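PDB 7C4D: putative esterase from Uncultured bacterium, which probably hydrolyses carboxylic esters, as a marine esterase of the alpha/beta hydrolase fold. Local coordinates for residues 148-154 against 185-189. Sequence-based numbering, arbitrary orientation.
Sequences PSEAKTR and CYRWK
Tyr-186 lies against the loop 148-154, its ring reaching along the backbone from Ala-151 to Arg-154. The contact sits at the surface of an alpha/beta hydrolase, within the insertion between the core strands 113-119 and 217-222, consistent with the cap of this fold; it joins the linker between helices 131-144 and 154-164 to strand 186-188 of a two-stranded antiparallel hairpin. Two backbone carbonyl oxygens lie against the ring carbons. Ala-151 O faces the ring edge near its plane, and Lys-152 O approaches obliquely, 3.6 Å from Tyr-186 CD1. With CG beside the backbone N (chi1 -71°), the phenol extends to Arg-154, whose CG lies 3.5 Å from Tyr-186 CE2. The Arg-154 chain bends at chi2 (79°), and its guanidinium has Tyr-186 OH over one face, offset toward the rim; the guanidinium and phenol ring planes are 59° apart. With an alanine here instead of Tyr-186, Arg-154 CG and the Lys-152 carbonyl would probably lose their aromatic neighbour, and a gap would probably open between loop and hairpin. Apolar contacts continue on Trp-188 and on Cys-185, just before the strand. Pro-148 CG rests 3.7 Å from Trp-188 CD1, the two side chains crossing at about a right angle, and Ile-178 of the partner strand touches both residues. Pro-148 CB also packs on the backbone, 3.7 Å from Arg-187 CA. Within the loop, Ala-151 N donates to Pro-148 O (2.9 Å), closing a turn at whose end the Ala-151 methyl meets Cys-185, CB to SG 3.4 Å.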
ATOM      1  N   PRO A 148       2.861  17.468 -16.730  1.00162.79           N
ATOM      2  CA  PRO A 148       3.653  18.201 -15.741  1.00162.05           C
ATOM      3  C   PRO A 148       4.745  19.051 -16.392  1.00159.11           C
ATOM      4  O   PRO A 148       5.147  20.070 -15.832  1.00141.25           O
ATOM      5  CB  PRO A 148       4.248  17.082 -14.866  1.00161.68           C
ATOM      6  CG  PRO A 148       4.317  15.875 -15.781  1.00152.26           C
ATOM      7  CD  PRO A 148       3.127  16.018 -16.706  1.00154.16           C
ATOM      8  N   SER A 149       5.182  18.620 -17.589  1.00152.10           N
ATOM      9  CA  SER A 149       6.253  19.226 -18.371  1.00138.59           C
ATOM     10  C   SER A 149       5.900  20.650 -18.787  1.00147.86           C
ATOM     11  O   SER A 149       6.793  21.424 -19.129  1.00157.22           O
ATOM     12  CB  SER A 149       6.580  18.396 -19.587  1.00129.30           C
ATOM     13  OG  SER A 149       7.707  17.568 -19.356  1.00120.84           O
ATOM     14  N   GLU A 150       4.599  20.972 -18.768  1.00156.29           N
ATOM     15  CA  GLU A 150       4.112  22.305 -19.092  1.00164.46           C
ATOM     16  C   GLU A 150       4.555  23.296 -18.017  1.00177.52           C
ATOM     17  O   GLU A 150       4.472  24.506 -18.222  1.00207.41           O
ATOM     18  CB  GLU A 150       2.594  22.296 -19.269  1.00161.52           C
ATOM     19  CG  GLU A 150       2.128  23.161 -20.425  1.00159.51           C
ATOM     20  CD  GLU A 150       0.908  22.630 -21.154  1.00157.62           C
ATOM     21  OE1 GLU A 150       0.437  23.316 -22.081  1.00152.33           O
ATOM     22  OE2 GLU A 150       0.431  21.533 -20.790  1.00161.38           O
ATOM     23  N   ALA A 151       4.991  22.757 -16.867  1.00188.90           N
ATOM     24  CA  ALA A 151       5.778  23.460 -15.858  1.00182.46           C
ATOM     25  C   ALA A 151       4.968  24.523 -15.110  1.00177.43           C
ATOM     26  O   ALA A 151       5.542  25.362 -14.415  1.00166.08           O
ATOM     27  CB  ALA A 151       7.040  24.030 -16.469  1.00171.10           C
ATOM     28  N   LYS A 152       3.636  24.476 -15.237  1.00173.41           N
ATOM     29  CA  LYS A 152       2.765  25.369 -14.485  1.00172.22           C
ATOM     30  C   LYS A 152       2.847  24.996 -13.002  1.00185.40           C
ATOM     31  O   LYS A 152       3.065  23.831 -12.667  1.00215.18           O
ATOM     32  CB  LYS A 152       1.354  25.400 -15.094  1.00162.72           C
ATOM     33  CG  LYS A 152       0.857  24.088 -15.689  1.00162.19           C
ATOM     34  CD  LYS A 152       0.160  24.225 -17.030  1.00147.08           C
ATOM     35  CE  LYS A 152      -0.627  22.990 -17.426  1.00145.27           C
ATOM     36  NZ  LYS A 152      -0.009  21.734 -16.931  1.00149.62           N
ATOM     37  N   THR A 153       2.712  26.003 -12.127  1.00176.32           N
ATOM     38  CA  THR A 153       2.914  25.849 -10.690  1.00170.57           C
ATOM     39  C   THR A 153       1.948  24.817 -10.102  1.00174.11           C
ATOM     40  O   THR A 153       0.927  24.493 -10.706  1.00174.39           O
ATOM     41  CB  THR A 153       2.872  27.195  -9.957  1.00162.82           C
ATOM     42  OG1 THR A 153       2.085  28.099 -10.733  1.00173.14           O
ATOM     43  CG2 THR A 153       4.248  27.780  -9.720  1.00154.66           C
ATOM     44  N   ARG A 154       2.285  24.313  -8.906  1.00174.76           N
ATOM     45  CA  ARG A 154       1.572  23.187  -8.312  1.00169.13           C
ATOM     46  C   ARG A 154       0.143  23.569  -7.913  1.00160.16           C
ATOM     47  O   ARG A 154      -0.677  22.694  -7.636  1.00136.78           O
ATOM     48  CB  ARG A 154       2.415  22.416  -7.278  1.00164.84           C
ATOM     49  CG  ARG A 154       3.603  23.161  -6.678  1.00162.50           C
ATOM     50  CD  ARG A 154       3.284  24.163  -5.583  1.00160.25           C
ATOM     51  NE  ARG A 154       4.466  24.766  -4.974  1.00159.10           N
ATOM     52  CZ  ARG A 154       4.996  25.945  -5.302  1.00151.63           C
ATOM     53  NH1 ARG A 154       4.459  26.685  -6.259  1.00147.71           N
ATOM     54  NH2 ARG A 154       6.068  26.378  -4.662  1.00138.57           N
ATOM     55  N   CYS A 185      11.213  22.388 -14.340  1.00145.17           N
ATOM     56  CA  CYS A 185       9.911  21.888 -14.764  1.00149.70           C
ATOM     57  C   CYS A 185       9.461  20.745 -13.851  1.00151.03           C
ATOM     58  O   CYS A 185      10.284  19.963 -13.376  1.00149.74           O
ATOM     59  CB  CYS A 185       9.953  21.387 -16.206  1.00143.82           C
ATOM     60  SG  CYS A 185       9.999  22.702 -17.453  1.00143.31           S
ATOM     61  N   TYR A 186       8.141  20.653 -13.628  1.00143.22           N
ATOM     62  CA  TYR A 186       7.529  19.627 -12.797  1.00124.81           C
ATOM     63  C   TYR A 186       7.500  18.289 -13.535  1.00114.38           C
ATOM     64  O   TYR A 186       7.556  18.250 -14.763  1.00119.70           O
ATOM     65  CB  TYR A 186       6.114  20.045 -12.386  1.00127.38           C
ATOM     66  CG  TYR A 186       6.063  21.176 -11.394  1.00140.53           C
ATOM     67  CD1 TYR A 186       6.246  22.490 -11.796  1.00148.17           C
ATOM     68  CD2 TYR A 186       5.841  20.933 -10.047  1.00151.97           C
ATOM     69  CE1 TYR A 186       6.210  23.536 -10.887  1.00159.55           C
ATOM     70  CE2 TYR A 186       5.799  21.969  -9.125  1.00159.03           C
ATOM     71  CZ  TYR A 186       5.980  23.275  -9.546  1.00159.23           C
ATOM     72  OH  TYR A 186       5.938  24.306  -8.652  1.00149.47           O
ATOM     73  N   ARG A 187       7.400  17.199 -12.760  1.00106.93           N
ATOM     74  CA  ARG A 187       7.375  15.834 -13.266  1.00 93.13           C
ATOM     75  C   ARG A 187       6.663  14.918 -12.273  1.00 91.08           C
ATOM     76  O   ARG A 187       6.616  15.196 -11.074  1.00 86.67           O
ATOM     77  CB  ARG A 187       8.794  15.326 -13.533  1.00 94.38           C
ATOM     78  CG  ARG A 187       9.774  15.567 -12.393  1.00111.88           C
ATOM     79  CD  ARG A 187      11.074  14.825 -12.619  1.00113.83           C
ATOM     80  NE  ARG A 187      10.879  13.395 -12.418  1.00129.04           N
ATOM     81  CZ  ARG A 187      11.445  12.436 -13.144  1.00136.89           C
ATOM     82  NH1 ARG A 187      11.195  11.165 -12.873  1.00138.27           N
ATOM     83  NH2 ARG A 187      12.251  12.744 -14.147  1.00139.78           N
ATOM     84  N   TRP A 188       6.101  13.819 -12.786  1.00 85.11           N
ATOM     85  CA  TRP A 188       5.618  12.754 -11.928  1.00 70.44           C
ATOM     86  C   TRP A 188       6.821  11.971 -11.424  1.00 74.04           C
ATOM     87  O   TRP A 188       7.699  11.626 -12.206  1.00 74.05           O
ATOM     88  CB  TRP A 188       4.655  11.832 -12.676  1.00 71.05           C
ATOM     89  CG  TRP A 188       3.366  12.480 -13.079  1.00 72.65           C
ATOM     90  CD1 TRP A 188       2.956  12.784 -14.347  1.00 64.61           C
ATOM     91  CD2 TRP A 188       2.302  12.898 -12.202  1.00 75.94           C
ATOM     92  NE1 TRP A 188       1.713  13.360 -14.314  1.00 68.15           N
ATOM     93  CE2 TRP A 188       1.283  13.448 -13.016  1.00 70.71           C
ATOM     94  CE3 TRP A 188       2.102  12.861 -10.820  1.00 69.17           C
ATOM     95  CZ2 TRP A 188       0.101  13.970 -12.483  1.00 72.20           C
ATOM     96  CZ3 TRP A 188       0.919  13.353 -10.301  1.00 74.29           C
ATOM     97  CH2 TRP A 188      -0.063  13.914 -11.117  1.00 70.33           C
ATOM     98  N   LYS A 189       6.852  11.671 -10.120  1.00 70.97           N
ATOM     99  CA  LYS A 189       7.927  10.819  -9.638  1.00 71.41           C
ATOM    100  C   LYS A 189       7.542   9.350  -9.773  1.00 60.04           C
ATOM    101  O   LYS A 189       8.424   8.500  -9.729  1.00 66.57           O
ATOM    102  CB  LYS A 189       8.353  11.155  -8.202  1.00 73.03           C
ATOM    103  CG  LYS A 189       7.290  10.989  -7.131  1.00 65.32           C
ATOM    104  CD  LYS A 189       7.495  11.949  -5.985  1.00 72.31           C
ATOM    105  CE  LYS A 189       6.953  11.425  -4.679  1.00 71.74           C
ATOM    106  NZ  LYS A 189       7.184  12.402  -3.599  1.00 79.76           N
TER